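Local structure of 3-hydroxyisobutyrate dehydrogenase (Thermus thermophilus, 2CVZ) at residues Pro25-Trp29 / Ser45-Leu50; Gly126-Leu132 / Tyr148-His154; Leu172-Leu176 / Arg206-Thr210. The protein probably oxidises 3-hydroxyisobutyrate to methylmalonate semialdehyde in valine catabolism, using NADP as the hydride acceptor. All blocks are in the same frame, centred on the assembly; numbering follows the deposited sequence.

Contact 1 of 3, residues Pro25-Trp29 / Ser45-Leu50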
loop_
_atom_site.group_PDB
_atom_site.type_symbol
_atom_site.label_atom_id
_atom_site.label_comp_id
_atom_site.label_asym_id
_atom_site.label_seq_id
_atom_site.Cartn_x
_atom_site.Cartn_y
_atom_site.Cartn_z
ATOM N N PRO C 25 -26.080 -33.407 -27.726
ATOM C CA PRO C 25 -26.620 -34.341 -26.732
ATOM C C PRO C 25 -25.696 -34.126 -25.535
ATOM O O PRO C 25 -24.484 -34.334 -25.646
ATOM C CB PRO C 25 -26.403 -35.705 -27.384
ATOM C CG PRO C 25 -26.482 -35.395 -28.853
ATOM C CD PRO C 25 -25.681 -34.118 -28.953
ATOM N N THR C 26 -26.248 -33.710 -24.401
ATOM C CA THR C 26 -25.415 -33.407 -23.244
ATOM C C THR C 26 -25.750 -34.137 -21.954
ATOM O O THR C 26 -26.904 -34.181 -21.529
ATOM C CB THR C 26 -25.450 -31.887 -22.953
ATOM O OG1 THR C 26 -25.055 -31.167 -24.126
ATOM C CG2 THR C 26 -24.517 -31.531 -21.805
ATOM N N LEU C 27 -24.719 -34.699 -21.331
ATOM C CA LEU C 27 -24.867 -35.394 -20.061
ATOM C C LEU C 27 -24.409 -34.421 -18.978
ATOM O O LEU C 27 -23.410 -33.723 -19.151
ATOM C CB LEU C 27 -23.983 -36.644 -20.020
ATOM C CG LEU C 27 -24.138 -37.693 -21.122
ATOM C CD1 LEU C 27 -23.263 -38.893 -20.782
ATOM C CD2 LEU C 27 -25.599 -38.118 -21.252
ATOM N N VAL C 28 -25.139 -34.354 -17.871
ATOM C CA VAL C 28 -24.746 -33.457 -16.795
ATOM C C VAL C 28 -24.744 -34.154 -15.443
ATOM O O VAL C 28 -25.518 -35.083 -15.201
ATOM C CB VAL C 28 -25.669 -32.211 -16.704
ATOM C CG1 VAL C 28 -25.514 -31.351 -17.948
ATOM C CG2 VAL C 28 -27.123 -32.640 -16.533
ATOM N N TRP C 29 -23.848 -33.705 -14.572
ATOM C CA TRP C 29 -23.742 -34.251 -13.229
ATOM C C TRP C 29 -23.401 -33.124 -12.274
ATOM O O TRP C 29 -22.670 -32.197 -12.629
ATOM C CB TRP C 29 -22.645 -35.315 -13.146
ATOM C CG TRP C 29 -22.460 -35.844 -11.750
ATOM C CD1 TRP C 29 -23.144 -36.870 -11.162
ATOM C CD2 TRP C 29 -21.562 -35.337 -10.752
ATOM N NE1 TRP C 29 -22.726 -37.035 -9.860
ATOM C CE2 TRP C 29 -21.756 -36.107 -9.584
ATOM C CE3 TRP C 29 -20.610 -34.307 -10.732
ATOM C CZ2 TRP C 29 -21.033 -35.878 -8.404
ATOM C CZ3 TRP C 29 -19.891 -34.079 -9.558
ATOM C CH2 TRP C 29 -20.108 -34.865 -8.412
ATOM N N SER C 45 -30.983 -31.714 -21.142
ATOM C CA SER C 45 -29.741 -32.436 -20.919
ATOM C C SER C 45 -30.154 -33.737 -20.246
ATOM O O SER C 45 -31.344 -33.961 -20.013
ATOM C CB SER C 45 -28.823 -31.640 -19.990
ATOM O OG SER C 45 -29.501 -31.278 -18.796
ATOM N N GLU C 46 -29.186 -34.596 -19.946
ATOM C CA GLU C 46 -29.489 -35.855 -19.277
ATOM C C GLU C 46 -28.659 -35.972 -18.008
ATOM O O GLU C 46 -27.434 -36.085 -18.066
ATOM C CB GLU C 46 -29.191 -37.054 -20.182
ATOM C CG GLU C 46 -29.827 -38.352 -19.683
ATOM C CD GLU C 46 -29.369 -39.580 -20.454
ATOM O OE1 GLU C 46 -29.125 -39.468 -21.673
ATOM O OE2 GLU C 46 -29.269 -40.664 -19.838
ATOM N N ALA C 47 -29.330 -35.925 -16.861
ATOM C CA ALA C 47 -28.643 -36.045 -15.580
ATOM C C ALA C 47 -28.222 -37.499 -15.421
ATOM O O ALA C 47 -29.047 -38.401 -15.540
ATOM C CB ALA C 47 -29.576 -35.634 -14.447
ATOM N N VAL C 48 -26.938 -37.729 -15.161
ATOM C CA VAL C 48 -26.428 -39.088 -15.009
ATOM C C VAL C 48 -25.415 -39.202 -13.876
ATOM O O VAL C 48 -24.878 -38.199 -13.411
ATOM C CB VAL C 48 -25.720 -39.565 -16.299
ATOM C CG1 VAL C 48 -26.681 -39.537 -17.474
ATOM C CG2 VAL C 48 -24.511 -38.680 -16.577
ATOM N N PRO C 49 -25.156 -40.435 -13.403
ATOM C CA PRO C 49 -24.176 -40.590 -12.326
ATOM C C PRO C 49 -22.815 -40.216 -12.911
ATOM O O PRO C 49 -22.568 -40.420 -14.103
ATOM C CB PRO C 49 -24.285 -42.071 -11.967
ATOM C CG PRO C 49 -24.709 -42.703 -13.259
ATOM C CD PRO C 49 -25.749 -41.734 -13.763
ATOM N N LEU C 50 -21.944 -39.667 -12.074
ATOM C CA LEU C 50 -20.624 -39.224 -12.503
ATOM C C LEU C 50 -19.886 -40.136 -13.479
ATOM O O LEU C 50 -19.237 -39.654 -14.406
ATOM C CB LEU C 50 -19.743 -38.968 -11.279
ATOM C CG LEU C 50 -18.375 -38.347 -11.561
ATOM C CD1 LEU C 50 -18.549 -37.034 -12.313
ATOM C CD2 LEU C 50 -17.641 -38.119 -10.251
HETATM O O HOH W 1 -22.636 -40.176 -8.981
#

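Contact 2 of 3, residues Gly126-Leu132 / Tyr148-His154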
loop_
_atom_site.group_PDB
_atom_site.type_symbol
_atom_site.label_atom_id
_atom_site.label_comp_id
_atom_site.label_asym_id
_atom_site.label_seq_id
_atom_site.Cartn_x
_atom_site.Cartn_y
_atom_site.Cartn_z
ATOM N N GLY C 126 -24.833 -16.543 -23.214
ATOM C CA GLY C 126 -23.983 -17.366 -24.061
ATOM C C GLY C 126 -22.971 -16.509 -24.806
ATOM O O GLY C 126 -22.600 -16.803 -25.943
ATOM N N THR C 127 -22.511 -15.449 -24.151
ATOM C CA THR C 127 -21.551 -14.530 -24.752
ATOM C C THR C 127 -20.249 -14.457 -23.963
ATOM O O THR C 127 -19.529 -13.459 -24.027
ATOM C CB THR C 127 -22.143 -13.116 -24.828
ATOM O OG1 THR C 127 -22.525 -12.697 -23.511
ATOM C CG2 THR C 127 -23.366 -13.098 -25.737
ATOM N N LEU C 128 -19.945 -15.514 -23.219
ATOM C CA LEU C 128 -18.731 -15.540 -22.415
ATOM C C LEU C 128 -17.457 -15.442 -23.243
ATOM O O LEU C 128 -17.407 -15.880 -24.397
ATOM C CB LEU C 128 -18.676 -16.823 -21.581
ATOM C CG LEU C 128 -19.727 -16.992 -20.486
ATOM C CD1 LEU C 128 -19.605 -18.388 -19.893
ATOM C CD2 LEU C 128 -19.540 -15.925 -19.411
ATOM N N THR C 129 -16.430 -14.851 -22.640
ATOM C CA THR C 129 -15.125 -14.733 -23.278
ATOM C C THR C 129 -14.321 -15.894 -22.707
ATOM O O THR C 129 -14.331 -16.125 -21.500
ATOM C CB THR C 129 -14.431 -13.406 -22.910
ATOM O OG1 THR C 129 -15.133 -12.315 -23.517
ATOM C CG2 THR C 129 -12.990 -13.402 -23.396
ATOM N N VAL C 130 -13.640 -16.633 -23.575
ATOM C CA VAL C 130 -12.857 -17.776 -23.132
ATOM C C VAL C 130 -11.383 -17.616 -23.476
ATOM O O VAL C 130 -11.040 -17.223 -24.586
ATOM C CB VAL C 130 -13.364 -19.088 -23.787
ATOM C CG1 VAL C 130 -12.537 -20.274 -23.293
ATOM C CG2 VAL C 130 -14.835 -19.301 -23.461
HETATM N N MSE C 131 -10.521 -17.922 -22.512
HETATM C CA MSE C 131 -9.077 -17.849 -22.715
HETATM C C MSE C 131 -8.549 -19.276 -22.622
HETATM O O MSE C 131 -8.481 -19.856 -21.535
HETATM C CB MSE C 131 -8.430 -16.939 -21.659
HETATM C CG MSE C 131 -8.916 -17.156 -20.231
HETATM SE SE MSE C 131 -9.358 -15.491 -19.316
HETATM C CE MSE C 131 -11.159 -15.273 -19.982
ATOM N N LEU C 132 -8.194 -19.844 -23.774
ATOM C CA LEU C 132 -7.707 -21.221 -23.847
ATOM C C LEU C 132 -6.211 -21.395 -23.683
ATOM O O LEU C 132 -5.417 -20.606 -24.190
ATOM C CB LEU C 132 -8.100 -21.869 -25.181
ATOM C CG LEU C 132 -9.555 -22.185 -25.527
ATOM C CD1 LEU C 132 -10.133 -23.163 -24.516
ATOM C CD2 LEU C 132 -10.350 -20.902 -25.558
ATOM N N TYR C 148 -21.417 -21.656 -25.250
ATOM C CA TYR C 148 -21.708 -20.597 -24.287
ATOM C C TYR C 148 -20.809 -19.376 -24.448
ATOM O O TYR C 148 -20.919 -18.415 -23.683
ATOM C CB TYR C 148 -21.553 -21.143 -22.864
ATOM C CG TYR C 148 -20.252 -21.893 -22.644
ATOM C CD1 TYR C 148 -19.024 -21.228 -22.656
ATOM C CD2 TYR C 148 -20.250 -23.274 -22.450
ATOM C CE1 TYR C 148 -17.822 -21.925 -22.483
ATOM C CE2 TYR C 148 -19.057 -23.980 -22.277
ATOM C CZ TYR C 148 -17.847 -23.299 -22.294
ATOM O OH TYR C 148 -16.669 -23.996 -22.125
ATOM N N ALA C 149 -19.938 -19.407 -25.453
ATOM C CA ALA C 149 -18.990 -18.318 -25.667
ATOM C C ALA C 149 -19.124 -17.530 -26.963
ATOM O O ALA C 149 -19.743 -17.975 -27.930
ATOM C CB ALA C 149 -17.567 -18.865 -25.566
ATOM N N LYS C 150 -18.526 -16.343 -26.953
ATOM C CA LYS C 150 -18.505 -15.467 -28.114
ATOM C C LYS C 150 -17.030 -15.304 -28.476
ATOM O O LYS C 150 -16.544 -15.923 -29.423
ATOM C CB LYS C 150 -19.131 -14.110 -27.780
ATOM C CG LYS C 150 -19.225 -13.164 -28.972
ATOM C CD LYS C 150 -20.033 -11.922 -28.631
ATOM C CE LYS C 150 -20.158 -10.991 -29.830
ATOM N NZ LYS C 150 -21.010 -9.806 -29.522
ATOM N N LYS C 151 -16.319 -14.486 -27.704
ATOM C CA LYS C 151 -14.896 -14.253 -27.925
ATOM C C LYS C 151 -14.069 -15.402 -27.351
ATOM O O LYS C 151 -14.114 -15.673 -26.152
ATOM C CB LYS C 151 -14.471 -12.936 -27.267
ATOM C CG LYS C 151 -12.963 -12.752 -27.146
ATOM C CD LYS C 151 -12.295 -12.500 -28.488
ATOM C CE LYS C 151 -12.597 -11.100 -29.004
ATOM N NZ LYS C 151 -11.908 -10.829 -30.298
ATOM N N VAL C 152 -13.309 -16.070 -28.211
ATOM C CA VAL C 152 -12.472 -17.191 -27.795
ATOM C C VAL C 152 -11.029 -16.952 -28.236
ATOM O O VAL C 152 -10.748 -16.858 -29.431
ATOM C CB VAL C 152 -12.988 -18.509 -28.410
ATOM C CG1 VAL C 152 -12.125 -19.671 -27.964
ATOM C CG2 VAL C 152 -14.437 -18.731 -28.002
ATOM N N VAL C 153 -10.117 -16.859 -27.270
ATOM C CA VAL C 153 -8.708 -16.605 -27.569
ATOM C C VAL C 153 -7.747 -17.662 -27.022
ATOM O O VAL C 153 -7.825 -18.048 -25.853
ATOM C CB VAL C 153 -8.274 -15.225 -27.011
ATOM C CG1 VAL C 153 -6.841 -14.912 -27.420
ATOM C CG2 VAL C 153 -9.220 -14.148 -27.503
ATOM N N HIS C 154 -6.843 -18.127 -27.881
ATOM C CA HIS C 154 -5.836 -19.110 -27.490
ATOM C C HIS C 154 -4.662 -18.281 -26.986
ATOM O O HIS C 154 -3.987 -17.616 -27.776
ATOM C CB HIS C 154 -5.394 -19.939 -28.698
ATOM C CG HIS C 154 -4.426 -21.030 -28.360
ATOM N ND1 HIS C 154 -3.703 -21.706 -29.319
ATOM C CD2 HIS C 154 -4.076 -21.575 -27.171
ATOM C CE1 HIS C 154 -2.950 -22.621 -28.734
ATOM N NE2 HIS C 154 -3.158 -22.563 -27.431
HETATM O O HOH W 2 -17.109 -12.682 -25.450
#

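Contact 3 of 3, residues Leu172-Leu176 / Arg206-Thr210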
loop_
_atom_site.group_PDB
_atom_site.type_symbol
_atom_site.label_atom_id
_atom_site.label_comp_id
_atom_site.label_asym_id
_atom_site.label_seq_id
_atom_site.Cartn_x
_atom_site.Cartn_y
_atom_site.Cartn_z
ATOM N N LEU C 172 -9.881 -6.385 -12.374
ATOM C CA LEU C 172 -11.260 -6.080 -12.004
ATOM C C LEU C 172 -11.290 -5.665 -10.530
ATOM O O LEU C 172 -11.913 -4.666 -10.166
ATOM C CB LEU C 172 -12.152 -7.310 -12.232
ATOM C CG LEU C 172 -13.613 -7.318 -11.750
ATOM C CD1 LEU C 172 -13.663 -7.596 -10.267
ATOM C CD2 LEU C 172 -14.291 -5.993 -12.082
ATOM N N ALA C 173 -10.597 -6.431 -9.692
ATOM C CA ALA C 173 -10.548 -6.152 -8.257
ATOM C C ALA C 173 -10.027 -4.745 -7.970
ATOM O O ALA C 173 -10.629 -3.989 -7.205
ATOM C CB ALA C 173 -9.673 -7.195 -7.552
ATOM N N VAL C 174 -8.903 -4.394 -8.579
ATOM C CA VAL C 174 -8.332 -3.070 -8.384
ATOM C C VAL C 174 -9.273 -1.980 -8.887
ATOM O O VAL C 174 -9.520 -0.989 -8.201
ATOM C CB VAL C 174 -6.984 -2.937 -9.118
ATOM C CG1 VAL C 174 -6.561 -1.483 -9.161
ATOM C CG2 VAL C 174 -5.927 -3.766 -8.413
ATOM N N ASN C 175 -9.796 -2.162 -10.093
ATOM C CA ASN C 175 -10.695 -1.173 -10.670
ATOM C C ASN C 175 -11.904 -0.927 -9.780
ATOM O O ASN C 175 -12.274 0.217 -9.516
ATOM C CB ASN C 175 -11.166 -1.626 -12.053
ATOM C CG ASN C 175 -10.026 -1.754 -13.048
ATOM O OD1 ASN C 175 -8.905 -1.310 -12.791
ATOM N ND2 ASN C 175 -10.312 -2.353 -14.196
ATOM N N LEU C 176 -12.510 -2.016 -9.319
ATOM C CA LEU C 176 -13.698 -1.950 -8.479
ATOM C C LEU C 176 -13.445 -1.307 -7.120
ATOM O O LEU C 176 -14.217 -0.460 -6.675
ATOM C CB LEU C 176 -14.265 -3.359 -8.289
ATOM C CG LEU C 176 -15.452 -3.544 -7.340
ATOM C CD1 LEU C 176 -16.651 -2.733 -7.821
ATOM C CD2 LEU C 176 -15.807 -5.022 -7.280
ATOM N N ARG C 206 -13.265 5.455 -16.649
ATOM C CA ARG C 206 -14.232 4.370 -16.754
ATOM C C ARG C 206 -13.619 2.979 -16.839
ATOM O O ARG C 206 -12.521 2.790 -17.358
ATOM C CB ARG C 206 -15.147 4.582 -17.966
ATOM C CG ARG C 206 -14.460 4.482 -19.319
ATOM C CD ARG C 206 -15.498 4.511 -20.446
ATOM N NE ARG C 206 -14.909 4.442 -21.783
ATOM C CZ ARG C 206 -14.272 5.446 -22.381
ATOM N NH1 ARG C 206 -14.131 6.615 -21.767
ATOM N NH2 ARG C 206 -13.782 5.284 -23.604
ATOM N N SER C 207 -14.354 2.005 -16.318
ATOM C CA SER C 207 -13.935 0.614 -16.357
ATOM C C SER C 207 -15.209 -0.214 -16.335
ATOM O O SER C 207 -16.288 0.315 -16.079
ATOM C CB SER C 207 -13.079 0.269 -15.136
ATOM O OG SER C 207 -13.833 0.381 -13.940
ATOM N N ASN C 208 -15.091 -1.507 -16.610
ATOM C CA ASN C 208 -16.258 -2.373 -16.575
ATOM C C ASN C 208 -16.889 -2.273 -15.185
ATOM O O ASN C 208 -18.105 -2.378 -15.035
ATOM C CB ASN C 208 -15.852 -3.820 -16.858
ATOM C CG ASN C 208 -16.930 -4.816 -16.464
ATOM O OD1 ASN C 208 -18.030 -4.809 -17.013
ATOM N ND2 ASN C 208 -16.618 -5.672 -15.498
ATOM N N ALA C 209 -16.057 -2.061 -14.168
ATOM C CA ALA C 209 -16.545 -1.950 -12.796
ATOM C C ALA C 209 -17.469 -0.748 -12.603
ATOM O O ALA C 209 -18.529 -0.869 -11.988
ATOM C CB ALA C 209 -15.367 -1.860 -11.822
ATOM N N THR C 210 -17.071 0.412 -13.118
ATOM C CA THR C 210 -17.893 1.608 -12.974
ATOM C C THR C 210 -19.070 1.612 -13.946
ATOM O O THR C 210 -20.103 2.219 -13.676
ATOM C CB THR C 210 -17.077 2.906 -13.209
ATOM O OG1 THR C 210 -16.584 2.935 -14.556
ATOM C CG2 THR C 210 -15.908 2.983 -12.238
HETATM O O HOH W 3 -13.011 -3.470 -14.940
#

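Contact 1 of 3, residues Pro25-Trp29 / Ser45-Leu50
The indole of Trp29 and the side chain of Leu50 meet where strand 26-29 ends and the chain has already left strand 46-47, and the ring can be followed outward atom by atom. CB of Trp29 lies near the carbonyl oxygen of Val48. With CG anti to the backbone N (chi1 177°), the ring swings over to residues 45-50, CG itself still near Val48 O. CD1 then comes to 3.1 Å from Val48 O, which sits at the ring edge and in its plane, and NE1 is bridged by a water, through a weak bond, to the amide of Leu50. Over the face of that same five-membered ring stands Leu50 CB, 3.8 Å from the centroid of the Trp29 ring and only 9° off the normal, a CH-pi contact that also brings it close to CE2. Leu50 CD1 lies over the ring system toward the rim, against CD2 and 3.8 Å from Trp29 CE3. The tryptophan side chain is also about 4 Å from the bound NADPH. Behind this lies a right-handed beta-alpha-beta crossover of the Rossmann domain, in which strand 26-29 leads through helix 34-43 to the short parallel strand 46-47 at one edge of the sheet within this chain. Three backbone bonds hold the pair: Glu46 N to Thr26 O, Val28 N to Glu46 O and Val48 N to Val28 O. On one side of the sheet Leu27 and Glu46 run alongside each other, Leu27 CD2 resting 3.8 Å from Glu46 OE1, while OE2 of that carboxylate is drawn into a salt bridge with Arg52. On the other side Val28 CG2 packs 3.6 Å from Ser45 OG, a hydroxyl hydrogen-bonded to His39 of helix 34-43.

Contact 2 of 3, residues Gly126-Leu132 / Tyr148-His154
The imidazole of His154 has Leu132 O at its edge, in the ring plane, where CD2 merely lies against that oxygen at 3.4 Å; NE2 is hydrogen-bonded to Gly134 O, which fixes the ring's rotation. The phenol of Tyr148 also offers an edge: Val130 CG2 lies near its plane, 4.1 Å from Tyr148 CE1, the two side chains crossing at about a right angle. Leu128 CD1 approaches the same ring obliquely, and Met16 and His19 of helix 13-23 pack against the tyrosine too. Tyr148 reaches these aliphatic partners because its CG sits between the backbone N and the carbonyl carbon (chi1 49°). Packing is tight on this side of the sheet, with Val130 CG2 3.5 Å from Ala149 CB.

Thr129 and Lys151 run side by side, Thr129 CG2 lying 3.8 Å from Lys151 CG. Their polar ends turn to the second subunit, Lys151 NZ to Glu198 and Thr129 OG1 to Ala202 O of that chain. A water joins Thr127 O, Thr129 OG1 and the amide of Lys151, filling in where the backbone pairing slips.

The slip is a beta bulge: Leu128 pairs with Ala149, but Val130 with Val152. Lys150 N bonds to Leu128 O at the bulge, at 2.8 Å, and past it Val153 N to Val130 O, almost straight at 176°. Gly126, with positive phi, completes a Schellman motif ending helix 119-125 just before strand 128-133, which with helix 136-142 and strand 149-156 forms the beta-alpha-beta unit at this edge of the NADP-binding domain's sheet.

Contact 3 of 3, residues Leu172-Leu176 / Arg206-Thr210
Leu176 and Ala209 bring their CA atoms to 5.2 Å, where the long helix 160-188 meets the first turn of the short helix 208-212. That turn opens with a capping box: Ser207 is the N-cap, its OG accepting a weak bond from Thr210 N at 3.3 Å, while Ser207 N gives a shorter one to Thr210 OG1 at 3.0 Å. At the middle of the contact is the methyl of Ala209, which points at the long helix and lies 3.7 Å from Leu176 CA and 4.0 Å from Leu176 CB; so small a side chain lets the backbones approach closely. Leu172, one turn earlier, reaches forward with CD2 to 4.1 Å from Asn208 ND2. That amide is occupied by Ser204 O of the second subunit, and Asn208 OD1 by Asn212, so the leucine touches a group already fixed by hydrogen bonds. Asn175 lies over the cap with its CB 3.8 Å from Ser207 OG, and it packs on Gly205 of the second subunit, placing this junction of two helices at the subunit interface. A water accepts from Asn175 ND2 at 3.0 Å and, weakly, from Ala209 N.

Along the chain the three contacts follow one another without overlap, and they trace the two-part build of the enzyme. Contacts 1 and 2 lie on the same mixed sheet of the NADP-binding domain, which has strands 46-47 and 149-156 as its outermost members within the chain; their centres are about 23 Å apart, and both come near the cofactor. Contact 3 belongs to the helical part that follows: strand 149-156 is followed in the chain by helix 160-188. Its centre is about 20 Å from that of contact 2 and about 37 Å from that of contact 1, across the chain's centre. Contact 1 touches no other subunit, whereas contacts 2 and 3 both meet the second subunit, linking cofactor domain and helical part to the assembly.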